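SusD-like carbohydrate binding protein (Bacteroides vulgatus, PDB 3LEW) probably binds carbohydrate at the bacterial outer membrane as a SusD-like protein of nutrient uptake. Local coordinates at residues A[220-225]-A[350-355]; A[356-359]-A[364-367]. One frame throughout, in Å; residues are numbered along the deposited sequence.

Contact 1 of 2, residues A[220-225]-A[350-355]; sequences EKAKTY and YLINAE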
loop_
_atom_site.group_PDB
_atom_site.type_symbol
_atom_site.label_atom_id
_atom_site.label_comp_id
_atom_site.label_asym_id
_atom_site.label_seq_id
_atom_site.Cartn_x
_atom_site.Cartn_y
_atom_site.Cartn_z
ATOM N N GLU A 220 -8.701 20.358 -1.207
ATOM C CA GLU A 220 -9.811 20.796 -0.347
ATOM C C GLU A 220 -10.626 19.597 0.141
ATOM O O GLU A 220 -10.920 19.475 1.336
ATOM C CB GLU A 220 -10.704 21.775 -1.090
ATOM C CG GLU A 220 -11.529 22.677 -0.209
ATOM C CD GLU A 220 -10.655 23.761 0.441
ATOM O OE1 GLU A 220 -10.187 24.732 -0.258
ATOM O OE2 GLU A 220 -10.434 23.607 1.644
ATOM N N LYS A 221 -10.941 18.672 -0.771
ATOM C CA LYS A 221 -11.658 17.454 -0.372
ATOM C C LYS A 221 -10.841 16.576 0.584
ATOM O O LYS A 221 -11.373 16.043 1.543
ATOM C CB LYS A 221 -12.072 16.676 -1.602
ATOM C CG LYS A 221 -13.291 17.260 -2.330
ATOM C CD LYS A 221 -13.801 16.294 -3.407
ATOM C CE LYS A 221 -15.031 16.891 -4.059
ATOM N NZ LYS A 221 -15.736 15.951 -4.940
ATOM N N ALA A 222 -9.551 16.408 0.303
ATOM C CA ALA A 222 -8.668 15.576 1.131
ATOM C C ALA A 222 -8.611 16.127 2.540
ATOM O O ALA A 222 -8.669 15.383 3.526
ATOM C CB ALA A 222 -7.238 15.497 0.523
ATOM N N LYS A 223 -8.502 17.444 2.634
ATOM C CA LYS A 223 -8.549 18.130 3.946
ATOM C C LYS A 223 -9.898 17.905 4.641
ATOM O O LYS A 223 -9.950 17.618 5.851
ATOM C CB LYS A 223 -8.287 19.634 3.759
ATOM C CG LYS A 223 -8.709 20.516 4.968
ATOM C CD LYS A 223 -8.415 21.968 4.776
ATOM C CE LYS A 223 -9.001 22.837 5.902
ATOM N NZ LYS A 223 -8.564 24.265 5.804
ATOM N N THR A 224 -10.981 18.074 3.901
ATOM C CA THR A 224 -12.339 17.967 4.477
ATOM C C THR A 224 -12.597 16.585 5.043
ATOM O O THR A 224 -13.037 16.433 6.203
ATOM C CB THR A 224 -13.423 18.302 3.443
ATOM O OG1 THR A 224 -13.305 19.683 3.098
ATOM C CG2 THR A 224 -14.836 18.012 3.989
ATOM N N TYR A 225 -12.277 15.560 4.264
ATOM C CA TYR A 225 -12.578 14.213 4.696
ATOM C C TYR A 225 -11.614 13.761 5.803
ATOM O O TYR A 225 -12.020 13.063 6.733
ATOM C CB TYR A 225 -12.598 13.263 3.515
ATOM C CG TYR A 225 -13.678 13.574 2.481
ATOM C CD1 TYR A 225 -15.010 13.684 2.852
ATOM C CD2 TYR A 225 -13.354 13.734 1.141
ATOM C CE1 TYR A 225 -15.996 13.974 1.907
ATOM C CE2 TYR A 225 -14.328 14.013 0.190
ATOM C CZ TYR A 225 -15.634 14.133 0.567
ATOM O OH TYR A 225 -16.655 14.433 -0.346
ATOM N N TYR A 350 -3.233 11.433 9.584
ATOM C CA TYR A 350 -2.519 12.646 10.021
ATOM C C TYR A 350 -1.622 13.171 8.892
ATOM O O TYR A 350 -1.563 14.361 8.622
ATOM C CB TYR A 350 -1.611 12.372 11.218
ATOM C CG TYR A 350 -2.242 12.435 12.587
ATOM C CD1 TYR A 350 -2.934 11.350 13.115
ATOM C CD2 TYR A 350 -2.104 13.558 13.365
ATOM C CE1 TYR A 350 -3.478 11.379 14.383
ATOM C CE2 TYR A 350 -2.666 13.607 14.652
ATOM C CZ TYR A 350 -3.326 12.495 15.167
ATOM O OH TYR A 350 -3.851 12.565 16.469
ATOM N N LEU A 351 -0.933 12.257 8.222
ATOM C CA LEU A 351 -0.017 12.651 7.136
ATOM C C LEU A 351 -0.757 13.175 5.892
ATOM O O LEU A 351 -0.309 14.136 5.290
ATOM C CB LEU A 351 0.861 11.459 6.764
ATOM C CG LEU A 351 1.969 11.163 7.807
ATOM C CD1 LEU A 351 2.465 9.722 7.589
ATOM C CD2 LEU A 351 3.144 12.154 7.643
ATOM N N ILE A 352 -1.892 12.562 5.530
ATOM C CA ILE A 352 -2.738 13.057 4.438
ATOM C C ILE A 352 -3.276 14.477 4.757
ATOM O O ILE A 352 -3.246 15.355 3.911
ATOM C CB ILE A 352 -3.949 12.126 4.147
ATOM C CG1 ILE A 352 -3.503 10.758 3.558
ATOM C CG2 ILE A 352 -4.987 12.792 3.181
ATOM C CD1 ILE A 352 -4.531 9.687 3.600
ATOM N N ASN A 353 -3.802 14.635 5.960
ATOM C CA ASN A 353 -4.268 15.930 6.443
ATOM C C ASN A 353 -3.159 16.993 6.350
ATOM O O ASN A 353 -3.373 18.100 5.798
ATOM C CB ASN A 353 -4.823 15.769 7.850
ATOM C CG ASN A 353 -5.588 16.965 8.321
ATOM O OD1 ASN A 353 -5.079 17.721 9.155
ATOM N ND2 ASN A 353 -6.855 17.143 7.837
ATOM N N ALA A 354 -1.967 16.663 6.857
ATOM C CA ALA A 354 -0.816 17.570 6.744
ATOM C C ALA A 354 -0.480 17.943 5.314
ATOM O O ALA A 354 -0.305 19.112 4.992
ATOM C CB ALA A 354 0.436 17.010 7.458
ATOM N N GLU A 355 -0.416 16.964 4.431
ATOM C CA GLU A 355 -0.042 17.230 3.046
ATOM C C GLU A 355 -1.093 18.060 2.277
ATOM O O GLU A 355 -0.751 18.994 1.542
ATOM C CB GLU A 355 0.251 15.901 2.317
ATOM C CG GLU A 355 0.791 16.142 0.930
ATOM C CD GLU A 355 1.258 14.873 0.193
ATOM O OE1 GLU A 355 1.481 13.819 0.844
ATOM O OE2 GLU A 355 1.455 14.995 -1.065
#
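Lys223 and Asn353 mark where the backbones of 220-225 and 350-355, on helices that run in roughly opposite directions, come closest, with 5.4 Å between Lys223 CA and Asn353 CA. Ala222 adds a small methyl that faces the other helix, and Ala222 CB lies 4.4 Å from Ile352 CG2. Only the gamma methyl of the isoleucine takes part, so this apolar touch is light.

Beside it lies the amide of Asn353. With CG anti to the backbone N (chi1 -168°), the side chain reaches across the groove, yet Asn353 ND2 stays 3.7 Å from Lys223 O, too far to count as bonded to it. The amide is satisfied one turn further on: ND2 gives hydrogen bonds to Ser226 OG and Asp227 OD1, while OD1 accepts one from Lys357 NZ. Asparagine suits this buried place because it donates and accepts at once. Lys223 lays its first carbons along the interface and carries its ammonium off to a salt bridge with Asp362, a long chain well suited to a partly exposed position. Helix 365-376 also borders the contact, with Lys368 touching Asn353.

The chemistry is thus a light alanine-isoleucine touch beside a buried amide whose polar needs are met by neighbouring residues; its three hydrogen bonds, to Ser226, Asp227 and Lys357, probably fix the amide's orientation.

Contact 2 of 2, residues A[356-359]-A[364-367]; sequences AKAH and DAIN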
loop_
_atom_site.group_PDB
_atom_site.type_symbol
_atom_site.label_atom_id
_atom_site.label_comp_id
_atom_site.label_asym_id
_atom_site.label_seq_id
_atom_site.Cartn_x
_atom_site.Cartn_y
_atom_site.Cartn_z
ATOM N N ALA A 356 -2.377 17.724 2.454
ATOM C CA ALA A 356 -3.433 18.488 1.823
ATOM C C ALA A 356 -3.364 19.941 2.308
ATOM O O ALA A 356 -3.423 20.886 1.518
ATOM C CB ALA A 356 -4.783 17.878 2.158
ATOM N N LYS A 357 -3.195 20.112 3.610
ATOM C CA LYS A 357 -3.080 21.464 4.154
ATOM C C LYS A 357 -1.839 22.259 3.612
ATOM O O LYS A 357 -1.921 23.472 3.394
ATOM C CB LYS A 357 -3.130 21.429 5.685
ATOM C CG LYS A 357 -4.540 21.154 6.198
ATOM C CD LYS A 357 -4.578 20.875 7.685
ATOM C CE LYS A 357 -6.045 20.777 8.165
ATOM N NZ LYS A 357 -6.099 20.306 9.617
ATOM N N ALA A 358 -0.722 21.579 3.406
ATOM C CA ALA A 358 0.501 22.201 2.842
ATOM C C ALA A 358 0.206 22.737 1.440
ATOM O O ALA A 358 0.531 23.868 1.136
ATOM C CB ALA A 358 1.673 21.214 2.815
ATOM N N HIS A 359 -0.497 21.955 0.632
ATOM C CA HIS A 359 -0.920 22.404 -0.703
ATOM C C HIS A 359 -1.891 23.561 -0.678
ATOM O O HIS A 359 -1.894 24.381 -1.591
ATOM C CB HIS A 359 -1.520 21.252 -1.527
ATOM C CG HIS A 359 -0.481 20.366 -2.133
ATOM N ND1 HIS A 359 0.286 20.775 -3.206
ATOM C CD2 HIS A 359 -0.035 19.143 -1.790
ATOM C CE1 HIS A 359 1.132 19.813 -3.518
ATOM N NE2 HIS A 359 0.974 18.819 -2.672
ATOM N N ASP A 364 -2.060 24.945 9.679
ATOM C CA ASP A 364 -2.254 23.782 10.553
ATOM C C ASP A 364 -1.500 22.520 10.081
ATOM O O ASP A 364 -1.343 21.597 10.861
ATOM C CB ASP A 364 -3.751 23.473 10.749
ATOM C CG ASP A 364 -4.003 22.487 11.889
ATOM O OD1 ASP A 364 -3.607 22.817 13.041
ATOM O OD2 ASP A 364 -4.593 21.389 11.634
ATOM N N ALA A 365 -1.003 22.508 8.836
ATOM C CA ALA A 365 -0.245 21.384 8.320
ATOM C C ALA A 365 0.866 20.957 9.279
ATOM O O ALA A 365 1.049 19.781 9.556
ATOM C CB ALA A 365 0.348 21.693 6.952
ATOM N N ILE A 366 1.621 21.921 9.766
ATOM C CA ILE A 366 2.769 21.600 10.584
ATOM C C ILE A 366 2.350 21.003 11.921
ATOM O O ILE A 366 3.101 20.233 12.512
ATOM C CB ILE A 366 3.675 22.813 10.777
ATOM C CG1 ILE A 366 5.037 22.362 11.311
ATOM C CG2 ILE A 366 2.982 23.855 11.635
ATOM C CD1 ILE A 366 5.958 23.477 11.650
ATOM N N ASN A 367 1.155 21.317 12.404
ATOM C CA ASN A 367 0.744 20.790 13.706
ATOM C C ASN A 367 0.423 19.298 13.618
ATOM O O ASN A 367 0.754 18.539 14.537
ATOM C CB ASN A 367 -0.465 21.545 14.211
ATOM C CG ASN A 367 -0.181 23.008 14.380
ATOM O OD1 ASN A 367 0.901 23.377 14.846
ATOM N ND2 ASN A 367 -1.130 23.857 13.969
#
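The side chains of Lys357 and Asp364 lie alongside each other, pointing the same way, and join in a salt bridge of 2.7 Å between Lys357 NZ and Asp364 OD2. Lys357 turns CG anti to its carbonyl carbon (chi1 -74°) and runs fully extended from there, which carries the ammonium alongside the Asp364 side chain to its carboxylate. Its CD passes 4.0 Å from Asp364 OD2 on the way. The ammonium meets OD2 on the anti lone pair, away from OD1, and forms a second salt bridge with Asp227; OD2 is likewise shared with Lys368.

OD1 has its own partner: Asn367 ND2 donates to Asp364 OD1 at 2.8 Å along a nearly straight line (176°), coming in 34° out of the carboxylate plane. With both oxygens engaged, the carboxylate's rotation is fixed. Replacing Asp364 by an alanine is likely to cost Lys357 and Lys368 a shared negative partner, leaving Lys357 to rely on Asp227, and to let the Asn367 amide turn more easily.

Where the backbones come close, at Lys357 and Ala365, a small residue fits. Ala365 CB sits 3.7 Å from Lys357 CB and equally close to Ala358 N, a distance a larger side chain could hardly keep.

A short connection joins helices 346-359 and 365-376 into a tight, roughly antiparallel pair, consistent with the tetratricopeptide-repeat-like helical scaffold of the SusD family.

Helix 346-359 serves both contacts: contact 1 sets it against helix 219-232, far away in sequence, and contact 2 sets its last turn against the next helix in the chain. Both are largely buried, but the centre of contact 2 lies about 22 Å from the centre of the chain, that of contact 1 about 18 Å, and contact 2 includes a partly exposed acid near a pentaethylene glycol, probably from the crystallisation liquor. The chemistry differs: contact 1 has light packing and an amide bonded to residues outside its segments, contact 2 a direct salt bridge. Asp227 links both polar networks. Together they pack helix 346-359 against helices 219-232 and 365-376.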